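SPbeta prophage-derived uncharacterized protein YorR (Bacillus subtilis, PDB 3KB2) is of unknown cellular function but binds guanosine-3'-monophosphate-5'-diphosphate and is possibly a P-loop nucleotide kinase with dTMP kinase activity. Local coordinates at residues Phe35-Ala38 and Lys44-Glu47; His48-Ala53 and Glu89-Ala94; Tyr65-Tyr70 and Ser78-Arg83; Ala103-Ile108 and Ser127-Tyr132; Tyr144-Gly149 and Asp154-Asp159. One frame throughout, in Å; residues are numbered along the deposited sequence.

How the contacts relate
All five contacts are partly buried joints in one alpha/beta P-loop fold. Contact 3 lies deepest, about 12 Å from its centre to the chain's centre; contact 1, with an exposed lysine, lies farthest out, at about 16 Å. Contacts 1 and 2 share helix 42-52, contacts 2 and 3 helix 82-92, and Phe-49 packs on Leu-80. Contact 4 meets contact 3 through Tyr-132 and Ser-66, and contact 5 through Ala-103 and Thr-148. Side chains of contacts 4 and 5 come within about 8 Å of the bound nucleotide. Contacts 1 and 4 are held by aliphatic packing, without a polar bond between their segments; contact 2 adds a lysine, contact 3 an asparagine beside backbone, contact 5 an indole-carboxylate bond.

Contact 1. Residues Phe35-Ala38 and Lys44-Glu47; sequences FELA and KLFE
Leu-37 and Leu-45 carry this small helix-helix contact, with the root of Lys-44 filling in beside them. Leu-37 reaches across from helix 35-38; its chi1 of 173° swings CG away from the backbone N and sends the two methyls over the start of the facing segment. The branches divide the work. CD1 lies 3.7 Å from the carbonyl O of Lys-44 and also approaches the CB of that residue, while CD2 meets the CD1 methyl of Leu-45 at 4.3 Å. Leu-37 CG stands over the backbone as well, 4.3 Å from Leu-45 CA, so the leucine rests on main chain as much as on side chain. Leu-45 answers with its own CD1, which rests on the backbone side of Ala-38, 4.4 Å from Ala-38 CA; the small CB of the alanine faces away into buried surroundings and touches Tyr-77. Lys-44 offers only the aliphatic beginning of its chain; a bend at chi2 (-72°) takes the rest away from the apolar patch, as befits an exposed amine. The contact is apolar packing, with no polar bond between the two segments. The short helix 35-38 is thereby folded back on helix 42-52, between the second and third strands in chain order, a region that in nucleoside monophosphate kinases contributes to the monophosphate site, a role not established here. Leu-37 also packs on His-48 further along helix 42-52, Leu-45 leans on Ser-78 in the loop before helix 82-92, and Phe-35 packs on Lys-73 of the second subunit.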
# COMPACT_ATOMS: atom_id res chain seq x y z
N PHE A 35 4.84 8.30 -6.26
CA PHE A 35 3.85 7.36 -6.78
C PHE A 35 3.12 7.99 -7.96
O PHE A 35 2.88 7.33 -8.96
CB PHE A 35 2.85 6.98 -5.69
CG PHE A 35 2.00 5.79 -6.02
CD1 PHE A 35 2.42 4.50 -5.73
CD2 PHE A 35 0.74 5.96 -6.60
CE1 PHE A 35 1.61 3.39 -6.01
CE2 PHE A 35 -0.08 4.86 -6.88
CZ PHE A 35 0.36 3.58 -6.58
N GLU A 36 2.77 9.26 -7.83
CA GLU A 36 2.05 9.96 -8.90
C GLU A 36 2.87 10.05 -10.18
O GLU A 36 2.34 9.88 -11.27
CB GLU A 36 1.66 11.38 -8.45
CG GLU A 36 0.86 11.46 -7.15
CD GLU A 36 1.74 11.58 -5.91
OE1 GLU A 36 2.50 10.62 -5.60
OE2 GLU A 36 1.68 12.64 -5.24
N LEU A 37 4.16 10.33 -10.03
CA LEU A 37 5.05 10.44 -11.18
C LEU A 37 5.24 9.08 -11.84
O LEU A 37 5.37 8.98 -13.07
CB LEU A 37 6.40 10.98 -10.74
CG LEU A 37 7.48 10.98 -11.82
CD1 LEU A 37 7.17 12.06 -12.84
CD2 LEU A 37 8.84 11.23 -11.18
N ALA A 38 5.28 8.03 -11.03
CA ALA A 38 5.48 6.69 -11.55
C ALA A 38 4.37 6.27 -12.49
O ALA A 38 4.62 5.55 -13.45
CB ALA A 38 5.60 5.71 -10.41
N LYS A 44 8.12 10.75 -18.58
CA LYS A 44 7.98 11.68 -17.47
C LYS A 44 8.90 11.21 -16.34
O LYS A 44 9.58 12.02 -15.70
CB LYS A 44 6.54 11.72 -16.93
CG LYS A 44 5.44 12.19 -17.90
CD LYS A 44 5.50 13.68 -18.18
CE LYS A 44 4.41 14.10 -19.16
NZ LYS A 44 4.54 15.55 -19.51
N LEU A 45 8.91 9.89 -16.09
CA LEU A 45 9.72 9.29 -15.02
C LEU A 45 11.20 9.59 -15.17
O LEU A 45 11.83 10.13 -14.27
CB LEU A 45 9.52 7.77 -14.97
CG LEU A 45 10.24 6.95 -13.89
CD1 LEU A 45 9.70 7.28 -12.51
CD2 LEU A 45 10.06 5.47 -14.18
N PHE A 46 11.74 9.23 -16.32
CA PHE A 46 13.15 9.44 -16.61
C PHE A 46 13.55 10.91 -16.55
O PHE A 46 14.61 11.26 -16.01
CB PHE A 46 13.49 8.87 -17.98
CG PHE A 46 14.93 9.04 -18.35
CD1 PHE A 46 15.93 8.39 -17.62
CD2 PHE A 46 15.29 9.86 -19.41
CE1 PHE A 46 17.27 8.57 -17.95
CE2 PHE A 46 16.63 10.04 -19.75
CZ PHE A 46 17.62 9.39 -19.02
N GLU A 47 12.70 11.76 -17.11
CA GLU A 47 12.95 13.20 -17.13
C GLU A 47 13.17 13.73 -15.70
O GLU A 47 14.13 14.46 -15.43
CB GLU A 47 11.77 13.90 -17.80
CG GLU A 47 11.86 15.42 -17.82
CD GLU A 47 10.59 16.07 -18.37
OE1 GLU A 47 9.51 15.89 -17.77
OE2 GLU A 47 10.69 16.75 -19.42

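Contact 2. Residues His48-Ala53 and Glu89-Ala94; sequences HFNKLA and EDKIKA
Ala-53 meets Lys-91 and Ile-92 in a packing contact between the C-terminal ends of two helices, 42-52 and 82-92, which lie in one helical layer of the P-loop kinase-like alpha/beta fold. Each helix is about to turn back into a strand of the parallel sheet, 58-61 after the first and 96-102 after the second, so the contact joins the two helix ends just before the chain returns to the sheet. The small side chain of Ala-53 suits the close approach, for its CA lies 6.2 Å from that of Ile-92. With chi1 near 180° (-178°) and the rest of the chain extended, Lys-91 lays its methylenes along the alanine: CD comes within 3.8 Å of Ala-53 CB. Its chain crosses the side chain of Asn-50 at about a right angle. The ammonium group then finds polar company at the rim, a salt bridge to Asp-54 being its main partner, with a weak hydrogen bond from NZ to the carbonyl O of Asn-50 at 3.5 Å. A lysine thus serves both an apolar and a charged surface. Ile-92 is buried and touches Leu-3 and Ile-5 of strand 3-7, bringing the sheet into the same cluster. Its CG2 methyl lies 3.7 Å from Ala-53 CB and 3.4 Å from Ala-53 O, a carbonyl that accepts a hydrogen bond from Lys-95 NZ.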
# COMPACT_ATOMS: atom_id res chain seq x y z
N HIS A 48 12.30 13.34 -14.78
CA HIS A 48 12.40 13.77 -13.40
C HIS A 48 13.68 13.28 -12.72
O HIS A 48 14.35 14.03 -12.00
CB HIS A 48 11.19 13.30 -12.60
CG HIS A 48 11.13 13.88 -11.23
ND1 HIS A 48 10.90 15.22 -11.00
CD2 HIS A 48 11.33 13.32 -10.01
CE1 HIS A 48 10.98 15.46 -9.70
NE2 HIS A 48 11.24 14.32 -9.08
N PHE A 49 14.02 12.00 -12.93
CA PHE A 49 15.21 11.43 -12.32
C PHE A 49 16.45 12.08 -12.87
O PHE A 49 17.43 12.28 -12.15
CB PHE A 49 15.27 9.92 -12.56
CG PHE A 49 14.38 9.13 -11.65
CD1 PHE A 49 14.27 9.47 -10.31
CD2 PHE A 49 13.68 8.02 -12.12
CE1 PHE A 49 13.46 8.74 -9.45
CE2 PHE A 49 12.87 7.28 -11.27
CZ PHE A 49 12.76 7.64 -9.93
N ASN A 50 16.42 12.42 -14.15
CA ASN A 50 17.57 13.05 -14.78
C ASN A 50 17.81 14.43 -14.21
O ASN A 50 18.95 14.85 -14.06
CB ASN A 50 17.36 13.15 -16.29
CG ASN A 50 18.65 13.06 -17.05
OD1 ASN A 50 18.74 13.45 -18.20
ND2 ASN A 50 19.68 12.52 -16.40
N LYS A 51 16.74 15.16 -13.90
CA LYS A 51 16.87 16.49 -13.32
C LYS A 51 17.46 16.38 -11.93
O LYS A 51 18.31 17.18 -11.54
CB LYS A 51 15.51 17.19 -13.22
CG LYS A 51 14.98 17.70 -14.53
CD LYS A 51 13.53 18.13 -14.38
CE LYS A 51 12.87 18.24 -15.74
NZ LYS A 51 11.40 18.47 -15.65
N LEU A 52 17.01 15.40 -11.16
CA LEU A 52 17.56 15.24 -9.83
C LEU A 52 19.03 14.93 -9.97
O LEU A 52 19.84 15.40 -9.19
CB LEU A 52 16.85 14.11 -9.09
CG LEU A 52 15.38 14.40 -8.83
CD1 LEU A 52 14.74 13.21 -8.12
CD2 LEU A 52 15.25 15.68 -8.01
N ALA A 53 19.38 14.15 -10.99
CA ALA A 53 20.76 13.77 -11.22
C ALA A 53 21.67 14.98 -11.47
O ALA A 53 22.89 14.87 -11.39
CB ALA A 53 20.86 12.80 -12.37
N GLU A 89 23.36 6.59 -13.17
CA GLU A 89 24.47 6.22 -12.29
C GLU A 89 25.78 6.86 -12.76
O GLU A 89 26.50 7.46 -11.97
CB GLU A 89 24.62 4.70 -12.26
CG GLU A 89 23.38 3.98 -11.74
CD GLU A 89 23.56 2.49 -11.68
OE1 GLU A 89 23.93 1.91 -12.73
OE2 GLU A 89 23.33 1.89 -10.61
N ASP A 90 26.07 6.72 -14.04
CA ASP A 90 27.29 7.30 -14.58
C ASP A 90 27.28 8.81 -14.38
O ASP A 90 28.31 9.43 -14.10
CB ASP A 90 27.41 6.98 -16.07
CG ASP A 90 28.60 7.66 -16.73
OD1 ASP A 90 29.75 7.28 -16.44
OD2 ASP A 90 28.37 8.60 -17.52
N LYS A 91 26.11 9.40 -14.50
CA LYS A 91 25.98 10.84 -14.34
C LYS A 91 26.26 11.39 -12.93
O LYS A 91 26.64 12.56 -12.78
CB LYS A 91 24.58 11.25 -14.82
CG LYS A 91 24.32 12.73 -14.76
CD LYS A 91 23.02 13.08 -15.45
CE LYS A 91 22.76 14.56 -15.32
NZ LYS A 91 21.68 15.05 -16.21
N ILE A 92 26.09 10.58 -11.89
CA ILE A 92 26.30 11.04 -10.52
C ILE A 92 27.30 10.21 -9.72
O ILE A 92 27.42 10.37 -8.51
CB ILE A 92 24.98 11.03 -9.74
CG1 ILE A 92 24.58 9.59 -9.42
CG2 ILE A 92 23.89 11.72 -10.56
CD1 ILE A 92 23.28 9.43 -8.66
N LYS A 93 28.01 9.31 -10.40
CA LYS A 93 28.98 8.44 -9.74
C LYS A 93 30.09 9.20 -9.02
O LYS A 93 30.61 8.72 -8.02
CB LYS A 93 29.59 7.48 -10.78
CG LYS A 93 30.47 8.16 -11.83
CD LYS A 93 30.68 7.26 -13.07
CE LYS A 93 31.68 7.88 -14.04
NZ LYS A 93 31.40 9.32 -14.30
N ALA A 94 30.43 10.39 -9.52
CA ALA A 94 31.50 11.17 -8.92
C ALA A 94 31.06 12.13 -7.82
O ALA A 94 31.84 12.96 -7.36
CB ALA A 94 32.23 11.96 -10.00

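Contact 3. Residues Tyr65-Tyr70 and Ser78-Arg83; sequences YSNLVY and SILTER
Apolar packing between Leu-68 and the pair Ile-79 and Leu-80 joins helix 64-70 to the extended chain that leads into helix 82-92. Leu-68 and Ile-79 cross at about a right angle, with Leu-68 CD1 set 3.9 Å from Ile-79 CG1. The isoleucine turns CG1 away from its own main-chain N (chi1 -177°), and this carries CD1 onto the helix itself, 3.8 Å from Leu-68 CA. Leu-68 CD1 also comes within 4.2 Å of Leu-80 CB, so one methyl of the leucine serves two partners.

The polar part belongs to Asn-67, whose carboxamide is buried against the main chain of Ser-78 to Leu-80. As modelled, OD1 lies 3.0 Å from Ser-78 O and ND2 lies 3.0 Å from Leu-80 N. The two ends of this amide are probably interchanged; turned over, it may bond both backbone groups, which would explain an asparagine here.

Thr-81 is the N-cap of helix 82-92: its side chain caps a backbone N of the first turn and its own N bonds Gln-84 OE1, the reciprocal pattern of a capping box. Around the contact, Leu-68 packs on Val-135 of helix 122-137 and Leu-85 of helix 82-92, Asn-67 touches Leu-45 and Phe-49 of helix 42-52, and Leu-80 touches Phe-49 and Ile-88.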
# COMPACT_ATOMS: atom_id res chain seq x y z
N TYR A 65 16.53 3.40 -7.15
CA TYR A 65 16.46 2.02 -6.71
C TYR A 65 15.09 1.65 -6.17
O TYR A 65 14.57 0.58 -6.49
CB TYR A 65 17.58 1.74 -5.71
CG TYR A 65 18.92 1.99 -6.35
CD1 TYR A 65 19.34 1.24 -7.46
CD2 TYR A 65 19.74 3.03 -5.91
CE1 TYR A 65 20.53 1.53 -8.12
CE2 TYR A 65 20.92 3.33 -6.56
CZ TYR A 65 21.31 2.59 -7.66
OH TYR A 65 22.49 2.93 -8.30
N SER A 66 14.47 2.53 -5.38
CA SER A 66 13.13 2.24 -4.89
C SER A 66 12.20 2.11 -6.10
O SER A 66 11.23 1.36 -6.05
CB SER A 66 12.62 3.36 -3.99
OG SER A 66 13.45 3.53 -2.87
N ASN A 67 12.47 2.85 -7.17
CA ASN A 67 11.63 2.76 -8.35
C ASN A 67 11.64 1.34 -8.89
O ASN A 67 10.59 0.79 -9.21
CB ASN A 67 12.08 3.71 -9.45
CG ASN A 67 11.31 3.52 -10.73
OD1 ASN A 67 10.13 3.84 -10.82
ND2 ASN A 67 11.96 2.97 -11.73
N LEU A 68 12.83 0.75 -8.99
CA LEU A 68 12.98 -0.62 -9.47
C LEU A 68 12.22 -1.64 -8.62
O LEU A 68 11.72 -2.64 -9.14
CB LEU A 68 14.47 -0.98 -9.50
CG LEU A 68 15.20 -0.68 -10.81
CD1 LEU A 68 14.80 0.69 -11.35
CD2 LEU A 68 16.70 -0.76 -10.57
N VAL A 69 12.13 -1.38 -7.32
CA VAL A 69 11.44 -2.26 -6.37
C VAL A 69 9.92 -2.18 -6.54
O VAL A 69 9.26 -3.19 -6.83
CB VAL A 69 11.80 -1.87 -4.89
CG1 VAL A 69 10.90 -2.59 -3.89
CG2 VAL A 69 13.26 -2.21 -4.63
N TYR A 70 9.37 -0.98 -6.38
CA TYR A 70 7.94 -0.77 -6.47
C TYR A 70 7.31 -0.94 -7.84
O TYR A 70 6.08 -1.05 -7.95
CB TYR A 70 7.59 0.61 -5.89
CG TYR A 70 7.86 0.68 -4.40
CD1 TYR A 70 7.20 -0.16 -3.51
CD2 TYR A 70 8.82 1.56 -3.89
CE1 TYR A 70 7.49 -0.15 -2.15
CE2 TYR A 70 9.11 1.59 -2.52
CZ TYR A 70 8.44 0.73 -1.66
OH TYR A 70 8.74 0.73 -0.31
N SER A 78 5.43 3.00 -13.93
CA SER A 78 6.64 3.03 -14.76
C SER A 78 7.94 2.69 -14.05
O SER A 78 8.15 3.02 -12.88
CB SER A 78 6.79 4.39 -15.42
OG SER A 78 5.69 4.66 -16.26
N ILE A 79 8.83 2.05 -14.79
CA ILE A 79 10.13 1.68 -14.27
C ILE A 79 11.23 2.13 -15.21
O ILE A 79 11.03 2.20 -16.42
CB ILE A 79 10.24 0.14 -14.08
CG1 ILE A 79 11.59 -0.21 -13.46
CG2 ILE A 79 10.12 -0.58 -15.41
CD1 ILE A 79 11.62 -1.61 -12.90
N LEU A 80 12.39 2.45 -14.66
CA LEU A 80 13.50 2.84 -15.51
C LEU A 80 13.98 1.62 -16.28
O LEU A 80 13.81 0.50 -15.82
CB LEU A 80 14.65 3.35 -14.66
CG LEU A 80 14.38 4.69 -14.01
CD1 LEU A 80 15.40 4.94 -12.95
CD2 LEU A 80 14.38 5.78 -15.06
N THR A 81 14.56 1.85 -17.46
CA THR A 81 15.10 0.74 -18.24
C THR A 81 16.55 0.58 -17.78
O THR A 81 17.09 1.46 -17.10
CB THR A 81 15.12 1.03 -19.77
OG1 THR A 81 15.93 2.18 -20.04
CG2 THR A 81 13.72 1.26 -20.29
N GLU A 82 17.16 -0.54 -18.14
CA GLU A 82 18.55 -0.79 -17.77
C GLU A 82 19.42 0.35 -18.25
O GLU A 82 20.27 0.84 -17.52
CB GLU A 82 19.04 -2.09 -18.41
CG GLU A 82 18.38 -3.36 -17.89
CD GLU A 82 18.95 -4.62 -18.53
OE1 GLU A 82 18.74 -4.82 -19.75
OE2 GLU A 82 19.60 -5.41 -17.80
N ARG A 83 19.20 0.76 -19.49
CA ARG A 83 19.99 1.82 -20.08
C ARG A 83 19.84 3.14 -19.32
O ARG A 83 20.82 3.80 -19.02
CB ARG A 83 19.62 1.99 -21.55
CG ARG A 83 20.49 2.98 -22.31
CD ARG A 83 19.94 3.24 -23.71
NE ARG A 83 20.70 4.28 -24.41
CZ ARG A 83 20.31 4.84 -25.56
NH1 ARG A 83 21.05 5.78 -26.12
NH2 ARG A 83 19.16 4.47 -26.13

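Contact 4. Residues Ala103-Ile108 and Ser127-Tyr132; sequences ADPSVI and SILELY
The pyrrolidine ring of Pro-105 turns one face to Leu-129, and the CD1 methyl of the leucine sits over it, touching CA, CB and CG. The approach to CG is 3.4 Å, tighter than ordinary van der Waals contact, while CB lies 3.7 Å from the same methyl. From the same position over the face, Leu-129 CD1 is also 4.2 Å from Ala-103 O. A chi1 of -68° sets CG of Leu-129 opposite its carbonyl carbon and points the fork of the side chain toward helix 105-115. Its other branch, CD2, meets Ile-108 CG1 at 4.2 Å, the two side chains sliding past each other in opposite directions.

Proline suits the first turn of helix 105-115, where the N-H it lacks would not be used in a helical hydrogen bond and its ring gives a firm apolar surface. The contact joins that helix to 122-137; in dTMP kinases, to which this protein is probably related, the lid lies between the equivalent helices. Ile-108 also touches Cys-12 of the nucleotide pocket. With neither charge nor bond joining the segments, the attachment rests on shape and apolar burial, so it gives little directional restraint beyond the fit of one leucine.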
# COMPACT_ATOMS: atom_id res chain seq x y z
N ALA A 103 16.69 -3.53 7.73
CA ALA A 103 16.46 -4.16 9.03
C ALA A 103 15.80 -5.51 8.78
O ALA A 103 15.20 -5.72 7.73
CB ALA A 103 15.55 -3.29 9.89
N ASP A 104 15.92 -6.42 9.74
CA ASP A 104 15.31 -7.73 9.59
C ASP A 104 13.81 -7.55 9.41
O ASP A 104 13.26 -6.52 9.77
CB ASP A 104 15.60 -8.61 10.82
CG ASP A 104 17.05 -9.11 10.87
OD1 ASP A 104 17.71 -9.14 9.81
OD2 ASP A 104 17.52 -9.48 11.98
N PRO A 105 13.13 -8.56 8.83
CA PRO A 105 11.68 -8.52 8.61
C PRO A 105 10.91 -8.38 9.92
O PRO A 105 9.94 -7.64 10.01
CB PRO A 105 11.40 -9.86 7.93
CG PRO A 105 12.65 -10.11 7.16
CD PRO A 105 13.73 -9.72 8.16
N SER A 106 11.37 -9.10 10.93
CA SER A 106 10.72 -9.03 12.24
C SER A 106 10.70 -7.59 12.75
O SER A 106 9.66 -7.12 13.20
CB SER A 106 11.47 -9.93 13.23
OG SER A 106 11.07 -9.63 14.55
N VAL A 107 11.83 -6.91 12.65
CA VAL A 107 11.95 -5.52 13.09
C VAL A 107 11.04 -4.59 12.31
O VAL A 107 10.41 -3.69 12.87
CB VAL A 107 13.39 -5.02 12.93
CG1 VAL A 107 13.54 -3.62 13.51
CG2 VAL A 107 14.35 -5.98 13.60
N ILE A 108 10.99 -4.80 11.00
CA ILE A 108 10.16 -3.98 10.14
C ILE A 108 8.70 -4.20 10.50
O ILE A 108 7.95 -3.25 10.69
CB ILE A 108 10.38 -4.37 8.65
CG1 ILE A 108 11.82 -4.04 8.25
CG2 ILE A 108 9.37 -3.65 7.75
CD1 ILE A 108 12.20 -2.60 8.49
N SER A 127 8.86 -10.04 0.46
CA SER A 127 9.21 -9.90 -0.95
C SER A 127 9.79 -8.52 -1.25
O SER A 127 10.66 -8.37 -2.11
CB SER A 127 7.98 -10.13 -1.82
OG SER A 127 7.03 -9.10 -1.66
N ILE A 128 9.30 -7.51 -0.55
CA ILE A 128 9.79 -6.16 -0.75
C ILE A 128 11.20 -6.02 -0.20
O ILE A 128 12.07 -5.42 -0.84
CB ILE A 128 8.87 -5.13 -0.08
CG1 ILE A 128 7.55 -5.05 -0.84
CG2 ILE A 128 9.53 -3.76 -0.06
CD1 ILE A 128 6.58 -4.09 -0.24
N LEU A 129 11.42 -6.58 0.98
CA LEU A 129 12.73 -6.53 1.62
C LEU A 129 13.76 -7.23 0.74
O LEU A 129 14.88 -6.75 0.58
CB LEU A 129 12.69 -7.20 2.99
CG LEU A 129 11.88 -6.50 4.09
CD1 LEU A 129 12.02 -7.27 5.40
CD2 LEU A 129 12.36 -5.09 4.27
N GLU A 130 13.37 -8.38 0.19
CA GLU A 130 14.25 -9.16 -0.67
C GLU A 130 14.58 -8.43 -1.95
O GLU A 130 15.71 -8.49 -2.42
CB GLU A 130 13.62 -10.51 -1.02
CG GLU A 130 14.29 -11.71 -0.38
CD GLU A 130 15.79 -11.76 -0.64
OE1 GLU A 130 16.20 -11.64 -1.82
OE2 GLU A 130 16.56 -11.93 0.33
N LEU A 131 13.58 -7.77 -2.54
CA LEU A 131 13.78 -7.01 -3.77
C LEU A 131 14.83 -5.93 -3.55
O LEU A 131 15.72 -5.74 -4.38
CB LEU A 131 12.46 -6.36 -4.22
CG LEU A 131 11.58 -7.17 -5.17
CD1 LEU A 131 10.19 -6.56 -5.30
CD2 LEU A 131 12.27 -7.20 -6.52
N TYR A 132 14.73 -5.24 -2.41
CA TYR A 132 15.68 -4.19 -2.07
C TYR A 132 17.09 -4.76 -1.98
O TYR A 132 18.03 -4.20 -2.54
CB TYR A 132 15.31 -3.52 -0.74
CG TYR A 132 14.48 -2.25 -0.90
CD1 TYR A 132 13.12 -2.22 -0.57
CD2 TYR A 132 15.05 -1.09 -1.40
CE1 TYR A 132 12.35 -1.06 -0.75
CE2 TYR A 132 14.30 0.08 -1.58
CZ TYR A 132 12.96 0.09 -1.26
OH TYR A 132 12.25 1.24 -1.47

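Contact 5. Residues Tyr144-Gly149 and Asp154-Asp159; sequences YSWDTG and DEIAKD
Ile-156, the first residue of the helical segment to touch the strand, packs beside the indole of Trp-146. Its CD1 methyl lies 3.6 Å from Trp-146 CB, and Ile-156 CG1 is 3.7 Å from Trp-146 CD1. The isoleucine suits the place because its branching runs CG1 and CD1 along the indole and sets CG2 over one face, 4.3 Å above the plane and offset toward the rim. Ile-156 CD1 also comes 4.2 Å from Thr-148 CG2; the hydroxyl of that threonine bonds His-102 O. Strand 143-147 is an outer strand of the five-stranded parallel sheet, ordered 2-3-1-4-5 as in P-loop kinases, and helix 153-166 returns across it. The turn between them begins with an Asx turn, in which Asp-147 OD2 accepts from Gly-149 N at 3.1 Å, meeting it from above the carboxylate plane.

One turn after Ile-156 comes Asp-159. Tryptophan gives both an apolar face for the isoleucine and an N-H donor for this aspartate, whose OD2 accepts at 3.0 Å from Trp-146 NE1, with an N-H...O angle of 151°. The oxygen lies near the ring plane and offers its anti lone pair, the carboxylate being turned 47° from the ring.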
# COMPACT_ATOMS: atom_id res chain seq x y z
N TYR A 144 26.46 2.02 0.75
CA TYR A 144 26.76 1.82 2.17
C TYR A 144 25.46 1.42 2.84
O TYR A 144 24.44 2.09 2.67
CB TYR A 144 27.30 3.10 2.82
CG TYR A 144 28.39 3.80 2.06
CD1 TYR A 144 28.07 4.70 1.05
CD2 TYR A 144 29.73 3.59 2.37
CE1 TYR A 144 29.06 5.38 0.36
CE2 TYR A 144 30.74 4.26 1.68
CZ TYR A 144 30.39 5.16 0.68
OH TYR A 144 31.36 5.85 -0.01
N SER A 145 25.51 0.34 3.61
CA SER A 145 24.33 -0.17 4.29
C SER A 145 24.44 -0.08 5.80
O SER A 145 25.52 -0.19 6.38
CB SER A 145 24.10 -1.62 3.89
OG SER A 145 25.11 -2.46 4.42
N TRP A 146 23.28 0.09 6.44
CA TRP A 146 23.17 0.18 7.88
C TRP A 146 21.92 -0.57 8.33
O TRP A 146 20.83 -0.36 7.81
CB TRP A 146 23.06 1.65 8.30
CG TRP A 146 24.38 2.35 8.47
CD1 TRP A 146 25.16 2.34 9.59
CD2 TRP A 146 25.07 3.13 7.49
NE1 TRP A 146 26.31 3.07 9.36
CE2 TRP A 146 26.28 3.56 8.08
CE3 TRP A 146 24.80 3.51 6.17
CZ2 TRP A 146 27.21 4.35 7.40
CZ3 TRP A 146 25.72 4.30 5.49
CH2 TRP A 146 26.91 4.71 6.11
N ASP A 147 22.11 -1.47 9.30
CA ASP A 147 21.01 -2.26 9.85
C ASP A 147 20.38 -1.38 10.93
O ASP A 147 20.91 -1.27 12.03
CB ASP A 147 21.57 -3.55 10.47
CG ASP A 147 20.49 -4.44 11.08
OD1 ASP A 147 20.87 -5.48 11.67
OD2 ASP A 147 19.29 -4.12 10.98
N THR A 148 19.25 -0.75 10.60
CA THR A 148 18.55 0.14 11.52
C THR A 148 18.03 -0.58 12.76
O THR A 148 17.48 0.03 13.67
CB THR A 148 17.39 0.85 10.80
OG1 THR A 148 16.38 -0.10 10.45
CG2 THR A 148 17.89 1.51 9.52
N GLY A 149 18.21 -1.90 12.78
CA GLY A 149 17.77 -2.68 13.92
C GLY A 149 18.79 -2.59 15.04
O GLY A 149 18.47 -2.90 16.19
N ASP A 154 20.85 8.70 14.75
CA ASP A 154 21.92 9.61 15.13
C ASP A 154 23.25 9.01 14.69
O ASP A 154 24.05 9.67 14.02
CB ASP A 154 21.96 9.82 16.64
CG ASP A 154 21.14 11.00 17.09
OD1 ASP A 154 21.20 11.35 18.29
OD2 ASP A 154 20.43 11.59 16.25
N GLU A 155 23.49 7.77 15.09
CA GLU A 155 24.72 7.07 14.75
C GLU A 155 24.92 6.97 13.24
O GLU A 155 26.04 7.08 12.75
CB GLU A 155 24.72 5.68 15.40
CG GLU A 155 24.99 5.69 16.91
CD GLU A 155 24.67 4.37 17.60
OE1 GLU A 155 25.04 4.22 18.79
OE2 GLU A 155 24.04 3.49 16.97
N ILE A 156 23.83 6.76 12.51
CA ILE A 156 23.91 6.65 11.07
C ILE A 156 24.28 8.01 10.46
O ILE A 156 25.26 8.11 9.71
CB ILE A 156 22.58 6.08 10.50
CG1 ILE A 156 22.51 4.58 10.85
CG2 ILE A 156 22.49 6.27 8.98
CD1 ILE A 156 21.24 3.89 10.44
N ALA A 157 23.55 9.06 10.82
CA ALA A 157 23.85 10.39 10.31
C ALA A 157 25.30 10.77 10.61
O ALA A 157 25.99 11.32 9.75
CB ALA A 157 22.90 11.41 10.90
N LYS A 158 25.77 10.46 11.81
CA LYS A 158 27.15 10.76 12.18
C LYS A 158 28.11 10.02 11.23
O LYS A 158 29.08 10.60 10.76
CB LYS A 158 27.40 10.36 13.63
CG LYS A 158 28.86 10.31 14.06
CD LYS A 158 28.97 9.97 15.55
CE LYS A 158 30.42 9.97 16.02
NZ LYS A 158 31.07 11.29 15.72
N ASP A 159 27.83 8.74 10.95
CA ASP A 159 28.69 7.98 10.04
C ASP A 159 28.72 8.60 8.65
O ASP A 159 29.77 8.71 8.04
CB ASP A 159 28.22 6.53 9.91
CG ASP A 159 28.89 5.60 10.90
OD1 ASP A 159 29.70 6.09 11.73
OD2 ASP A 159 28.61 4.39 10.85